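Local coordinates for CYTH domain-containing protein (Pyrococcus horikoshii, PDB 2EEN), which is of unknown function but, as a CYTH-domain protein related to class IV adenylate cyclases, probably acts on phosphorylated substrates such as nucleotides or polyphosphate, at residues Lys7-Val18 against Glu159-Tyr170. Sequence-based numbering, arbitrary orientation.
Sequences KGYANDEIFEKV and ELGVEKFERRSY
Y9 lends its hydroxyl to E166: OH donates to OE1 over 2.7 Å, meeting the oxygen on its anti side, with ring and carboxylate planes 73° apart. R168 takes the same carboxylate side-on, NE reaching OE2 and NH2 reaching OE1, while its backbone N also donates to OE2, so four bonds hold E166 and fix its rotation. E166 can serve both partners because CG lies anti to its backbone N (chi1 178°) and the chain then bends at chi2. A glutamine here would probably weaken this grip, leaving the R168 guanidinium without its opposite charge on this side, although E176 also pairs with it.

The backbones meet in a single bridge at G8 and F165: E166 N donates to K7 O over 2.8 Å and Y9 N to K164 O over 2.9 Å. G8 suits the spot because a side chain would collide with V162 CG1. The extended aliphatic chain of K164 crosses Y9 at about a right angle, its CE lying 3.4 Å from Y9 CB.

K7 is long enough to pass E166 and, bent at chi3, sets NZ over one face of the Y170 ring, 3.5 Å from its centroid, a cation-pi contact; NZ also donates to R168 O, 3.0 Å away. At the other end, K17 stretches its chain past L160 O to give NZ to the E159 carbonyl oxygen in the last turn of helix 146-160, where G161 makes the Schellman turn with positive phi. Here I14 CD1 packs on V162 CG2, 4.0 Å away, and V18 on L160.

The linker from helix 146-160 to helix 170-176 thus runs beside edge strand 3-9, whose other neighbour is strand 131-139, and L160 and V18 continue onto strand 120-127, while L173 of helix 170-176 touches Y9, E166 and R168.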
loop_
_atom_site.group_PDB
_atom_site.type_symbol
_atom_site.label_atom_id
_atom_site.label_comp_id
_atom_site.label_asym_id
_atom_site.label_seq_id
_atom_site.Cartn_x
_atom_site.Cartn_y
_atom_site.Cartn_z
ATOM N N LYS A 7 -3.102 -12.309 23.878
ATOM C CA LYS A 7 -4.321 -13.001 23.508
ATOM C C LYS A 7 -4.480 -14.257 24.340
ATOM O O LYS A 7 -3.498 -14.923 24.670
ATOM C CB LYS A 7 -4.286 -13.372 22.021
ATOM C CG LYS A 7 -5.462 -14.231 21.561
ATOM C CD LYS A 7 -5.559 -14.290 20.036
ATOM C CE LYS A 7 -4.417 -15.076 19.409
ATOM N NZ LYS A 7 -4.493 -15.022 17.913
ATOM N N GLY A 8 -5.723 -14.573 24.676
ATOM C CA GLY A 8 -6.009 -15.765 25.442
ATOM C C GLY A 8 -7.254 -16.441 24.908
ATOM O O GLY A 8 -8.057 -15.819 24.212
ATOM N N TYR A 9 -7.407 -17.726 25.195
ATOM C CA TYR A 9 -8.597 -18.434 24.758
ATOM C C TYR A 9 -9.706 -17.973 25.684
ATOM O O TYR A 9 -9.455 -17.689 26.857
ATOM C CB TYR A 9 -8.408 -19.952 24.869
ATOM C CG TYR A 9 -7.488 -20.510 23.816
ATOM C CD1 TYR A 9 -6.107 -20.343 23.908
ATOM C CD2 TYR A 9 -8.001 -21.158 22.695
ATOM C CE1 TYR A 9 -5.258 -20.805 22.911
ATOM C CE2 TYR A 9 -7.160 -21.621 21.689
ATOM C CZ TYR A 9 -5.793 -21.440 21.803
ATOM O OH TYR A 9 -4.956 -21.876 20.802
ATOM N N ALA A 10 -10.924 -17.885 25.165
ATOM C CA ALA A 10 -12.047 -17.436 25.973
ATOM C C ALA A 10 -13.259 -18.353 25.887
ATOM O O ALA A 10 -13.206 -19.431 25.287
ATOM C CB ALA A 10 -12.436 -16.005 25.577
ATOM N N ASN A 11 -14.353 -17.906 26.491
ATOM C CA ASN A 11 -15.599 -18.653 26.534
ATOM C C ASN A 11 -16.699 -17.695 26.966
ATOM O O ASN A 11 -16.422 -16.531 27.262
ATOM C CB ASN A 11 -15.482 -19.786 27.549
ATOM C CG ASN A 11 -14.997 -19.298 28.904
ATOM O OD1 ASN A 11 -15.543 -18.347 29.466
ATOM N ND2 ASN A 11 -13.967 -19.945 29.435
ATOM N N ASP A 12 -17.938 -18.180 27.015
ATOM C CA ASP A 12 -19.064 -17.337 27.410
ATOM C C ASP A 12 -18.841 -16.678 28.769
ATOM O O ASP A 12 -19.257 -15.539 28.992
ATOM C CB ASP A 12 -20.364 -18.151 27.456
ATOM C CG ASP A 12 -20.819 -18.607 26.083
ATOM O OD1 ASP A 12 -20.784 -17.788 25.141
ATOM O OD2 ASP A 12 -21.224 -19.782 25.948
ATOM N N GLU A 13 -18.193 -17.404 29.671
ATOM C CA GLU A 13 -17.911 -16.907 31.012
ATOM C C GLU A 13 -17.028 -15.663 30.979
ATOM O O GLU A 13 -17.354 -14.644 31.592
ATOM C CB GLU A 13 -17.222 -17.997 31.838
ATOM C CG GLU A 13 -16.659 -17.523 33.167
ATOM C CD GLU A 13 -15.815 -18.587 33.848
ATOM O OE1 GLU A 13 -16.394 -19.581 34.338
ATOM O OE2 GLU A 13 -14.575 -18.431 33.890
ATOM N N ILE A 14 -15.907 -15.752 30.271
ATOM C CA ILE A 14 -14.985 -14.624 30.175
ATOM C C ILE A 14 -15.650 -13.461 29.447
ATOM O O ILE A 14 -15.511 -12.305 29.851
ATOM C CB ILE A 14 -13.684 -15.037 29.444
ATOM C CG1 ILE A 14 -12.895 -16.007 30.328
ATOM C CG2 ILE A 14 -12.842 -13.810 29.124
ATOM C CD1 ILE A 14 -11.659 -16.595 29.675
ATOM N N PHE A 15 -16.373 -13.774 28.377
ATOM C CA PHE A 15 -17.072 -12.755 27.599
ATOM C C PHE A 15 -18.054 -11.980 28.474
ATOM O O PHE A 15 -18.069 -10.749 28.462
ATOM C CB PHE A 15 -17.819 -13.402 26.425
ATOM C CG PHE A 15 -16.963 -13.620 25.198
ATOM C CD1 PHE A 15 -15.581 -13.725 25.300
ATOM C CD2 PHE A 15 -17.550 -13.725 23.940
ATOM C CE1 PHE A 15 -14.793 -13.933 24.169
ATOM C CE2 PHE A 15 -16.773 -13.935 22.802
ATOM C CZ PHE A 15 -15.389 -14.037 22.917
ATOM N N GLU A 16 -18.869 -12.700 29.240
ATOM C CA GLU A 16 -19.846 -12.048 30.101
ATOM C C GLU A 16 -19.205 -11.178 31.168
ATOM O O GLU A 16 -19.700 -10.089 31.462
ATOM C CB GLU A 16 -20.745 -13.079 30.784
ATOM C CG GLU A 16 -22.206 -12.962 30.391
ATOM C CD GLU A 16 -22.763 -11.563 30.598
ATOM O OE1 GLU A 16 -22.736 -11.065 31.744
ATOM O OE2 GLU A 16 -23.233 -10.961 29.610
ATOM N N LYS A 17 -18.110 -11.662 31.748
ATOM C CA LYS A 17 -17.418 -10.920 32.793
ATOM C C LYS A 17 -16.915 -9.596 32.234
ATOM O O LYS A 17 -16.981 -8.562 32.897
ATOM C CB LYS A 17 -16.260 -11.749 33.358
ATOM C CG LYS A 17 -15.647 -11.163 34.624
ATOM C CD LYS A 17 -14.725 -12.119 35.362
ATOM C CE LYS A 17 -14.256 -11.531 36.686
ATOM N NZ LYS A 17 -13.246 -12.436 37.297
ATOM N N VAL A 18 -16.434 -9.618 31.000
ATOM C CA VAL A 18 -15.959 -8.392 30.386
ATOM C C VAL A 18 -17.116 -7.423 30.183
ATOM O O VAL A 18 -16.986 -6.225 30.441
ATOM C CB VAL A 18 -15.293 -8.677 29.028
ATOM C CG1 VAL A 18 -15.177 -7.399 28.220
ATOM C CG2 VAL A 18 -13.920 -9.285 29.257
ATOM N N GLU A 159 -7.169 -11.641 35.641
ATOM C CA GLU A 159 -8.170 -11.235 36.615
ATOM C C GLU A 159 -9.579 -11.425 36.063
ATOM O O GLU A 159 -10.557 -11.417 36.817
ATOM C CB GLU A 159 -7.960 -9.779 37.022
ATOM C CG GLU A 159 -6.707 -9.561 37.854
ATOM C CD GLU A 159 -6.815 -10.014 39.313
ATOM O OE1 GLU A 159 -7.885 -10.485 39.769
ATOM O OE2 GLU A 159 -5.800 -9.851 40.019
ATOM N N LEU A 160 -9.680 -11.600 34.748
ATOM C CA LEU A 160 -10.967 -11.814 34.095
ATOM C C LEU A 160 -11.267 -13.298 33.931
ATOM O O LEU A 160 -12.379 -13.679 33.566
ATOM C CB LEU A 160 -10.978 -11.138 32.729
ATOM C CG LEU A 160 -10.970 -9.611 32.776
ATOM C CD1 LEU A 160 -10.707 -9.064 31.378
ATOM C CD2 LEU A 160 -12.296 -9.106 33.329
ATOM N N GLY A 161 -10.270 -14.133 34.193
ATOM C CA GLY A 161 -10.469 -15.564 34.079
ATOM C C GLY A 161 -9.682 -16.240 32.974
ATOM O O GLY A 161 -9.784 -17.454 32.793
ATOM N N VAL A 162 -8.894 -15.471 32.232
ATOM C CA VAL A 162 -8.098 -16.038 31.150
ATOM C C VAL A 162 -6.969 -16.884 31.729
ATOM O O VAL A 162 -6.200 -16.413 32.566
ATOM C CB VAL A 162 -7.499 -14.930 30.263
ATOM C CG1 VAL A 162 -6.777 -15.545 29.077
ATOM C CG2 VAL A 162 -8.608 -14.005 29.783
ATOM N N GLU A 163 -6.869 -18.129 31.270
ATOM C CA GLU A 163 -5.848 -19.055 31.758
ATOM C C GLU A 163 -4.832 -19.471 30.703
ATOM O O GLU A 163 -3.643 -19.603 30.993
ATOM C CB GLU A 163 -6.512 -20.314 32.316
ATOM C CG GLU A 163 -7.382 -20.083 33.530
ATOM C CD GLU A 163 -8.124 -21.335 33.945
ATOM O OE1 GLU A 163 -7.476 -22.399 34.061
ATOM O OE2 GLU A 163 -9.352 -21.258 34.157
ATOM N N LYS A 164 -5.301 -19.695 29.481
ATOM C CA LYS A 164 -4.410 -20.105 28.412
ATOM C C LYS A 164 -4.158 -18.998 27.407
ATOM O O LYS A 164 -5.055 -18.575 26.681
ATOM C CB LYS A 164 -4.960 -21.354 27.716
ATOM C CG LYS A 164 -6.461 -21.363 27.499
ATOM C CD LYS A 164 -6.917 -22.725 26.985
ATOM C CE LYS A 164 -8.425 -22.787 26.802
ATOM N NZ LYS A 164 -8.865 -24.143 26.372
ATOM N N PHE A 165 -2.920 -18.527 27.388
ATOM C CA PHE A 165 -2.504 -17.470 26.487
ATOM C C PHE A 165 -2.009 -18.059 25.176
ATOM O O PHE A 165 -1.602 -19.223 25.116
ATOM C CB PHE A 165 -1.423 -16.629 27.160
ATOM C CG PHE A 165 -1.955 -15.747 28.249
ATOM C CD1 PHE A 165 -2.069 -16.219 29.551
ATOM C CD2 PHE A 165 -2.409 -14.466 27.960
ATOM C CE1 PHE A 165 -2.635 -15.427 30.552
ATOM C CE2 PHE A 165 -2.974 -13.667 28.950
ATOM C CZ PHE A 165 -3.089 -14.148 30.247
ATOM N N GLU A 166 -2.044 -17.248 24.126
ATOM C CA GLU A 166 -1.638 -17.720 22.798
ATOM C C GLU A 166 -0.895 -16.631 22.008
ATOM O O GLU A 166 -1.410 -15.558 21.722
ATOM C CB GLU A 166 -2.897 -18.144 22.032
ATOM C CG GLU A 166 -2.583 -18.620 20.615
ATOM C CD GLU A 166 -1.814 -19.923 20.687
ATOM O OE1 GLU A 166 -2.390 -20.929 21.047
ATOM O OE2 GLU A 166 -0.638 -19.924 20.340
ATOM N N ARG A 167 0.384 -16.927 21.686
ATOM C CA ARG A 167 1.159 -15.981 20.886
ATOM C C ARG A 167 0.968 -16.227 19.388
ATOM O O ARG A 167 1.373 -15.440 18.538
ATOM C CB ARG A 167 2.642 -16.181 21.223
ATOM C CG ARG A 167 3.079 -15.535 22.535
ATOM C CD ARG A 167 4.593 -15.633 22.736
ATOM N NE ARG A 167 5.275 -14.926 21.656
ATOM C CZ ARG A 167 6.600 -15.129 21.461
ATOM N NH1 ARG A 167 7.277 -15.966 22.229
ATOM N NH2 ARG A 167 7.222 -14.461 20.485
ATOM N N ARG A 168 0.409 -17.404 19.058
ATOM C CA ARG A 168 0.153 -17.689 17.656
ATOM C C ARG A 168 -1.050 -16.890 17.164
ATOM O O ARG A 168 -2.058 -16.753 17.840
ATOM C CB ARG A 168 -0.143 -19.185 17.499
ATOM C CG ARG A 168 1.104 -20.068 17.521
ATOM C CD ARG A 168 0.742 -21.557 17.497
ATOM N NE ARG A 168 -0.188 -21.848 18.583
ATOM C CZ ARG A 168 -0.684 -23.102 18.719
ATOM N NH1 ARG A 168 -0.341 -24.065 17.879
ATOM N NH2 ARG A 168 -1.523 -23.357 19.725
ATOM N N SER A 169 -0.898 -16.358 15.962
ATOM C CA SER A 169 -1.937 -15.569 15.332
ATOM C C SER A 169 -3.075 -16.482 14.913
ATOM O O SER A 169 -2.904 -17.704 14.801
ATOM C CB SER A 169 -1.378 -14.884 14.092
ATOM O OG SER A 169 -0.911 -15.852 13.165
ATOM N N TYR A 170 -4.239 -15.893 14.676
ATOM C CA TYR A 170 -5.373 -16.685 14.230
ATOM C C TYR A 170 -4.988 -17.360 12.922
ATOM O O TYR A 170 -5.364 -18.505 12.672
ATOM C CB TYR A 170 -6.599 -15.803 14.012
ATOM C CG TYR A 170 -7.124 -15.181 15.280
ATOM C CD1 TYR A 170 -7.325 -15.955 16.426
ATOM C CD2 TYR A 170 -7.437 -13.826 15.335
ATOM C CE1 TYR A 170 -7.822 -15.393 17.591
ATOM C CE2 TYR A 170 -7.937 -13.255 16.496
ATOM C CZ TYR A 170 -8.127 -14.040 17.618
ATOM O OH TYR A 170 -8.614 -13.470 18.763
HETATM O O HOH W 1 -0.410 -13.434 23.501
HETATM O O HOH W 2 -14.275 -15.558 33.949
#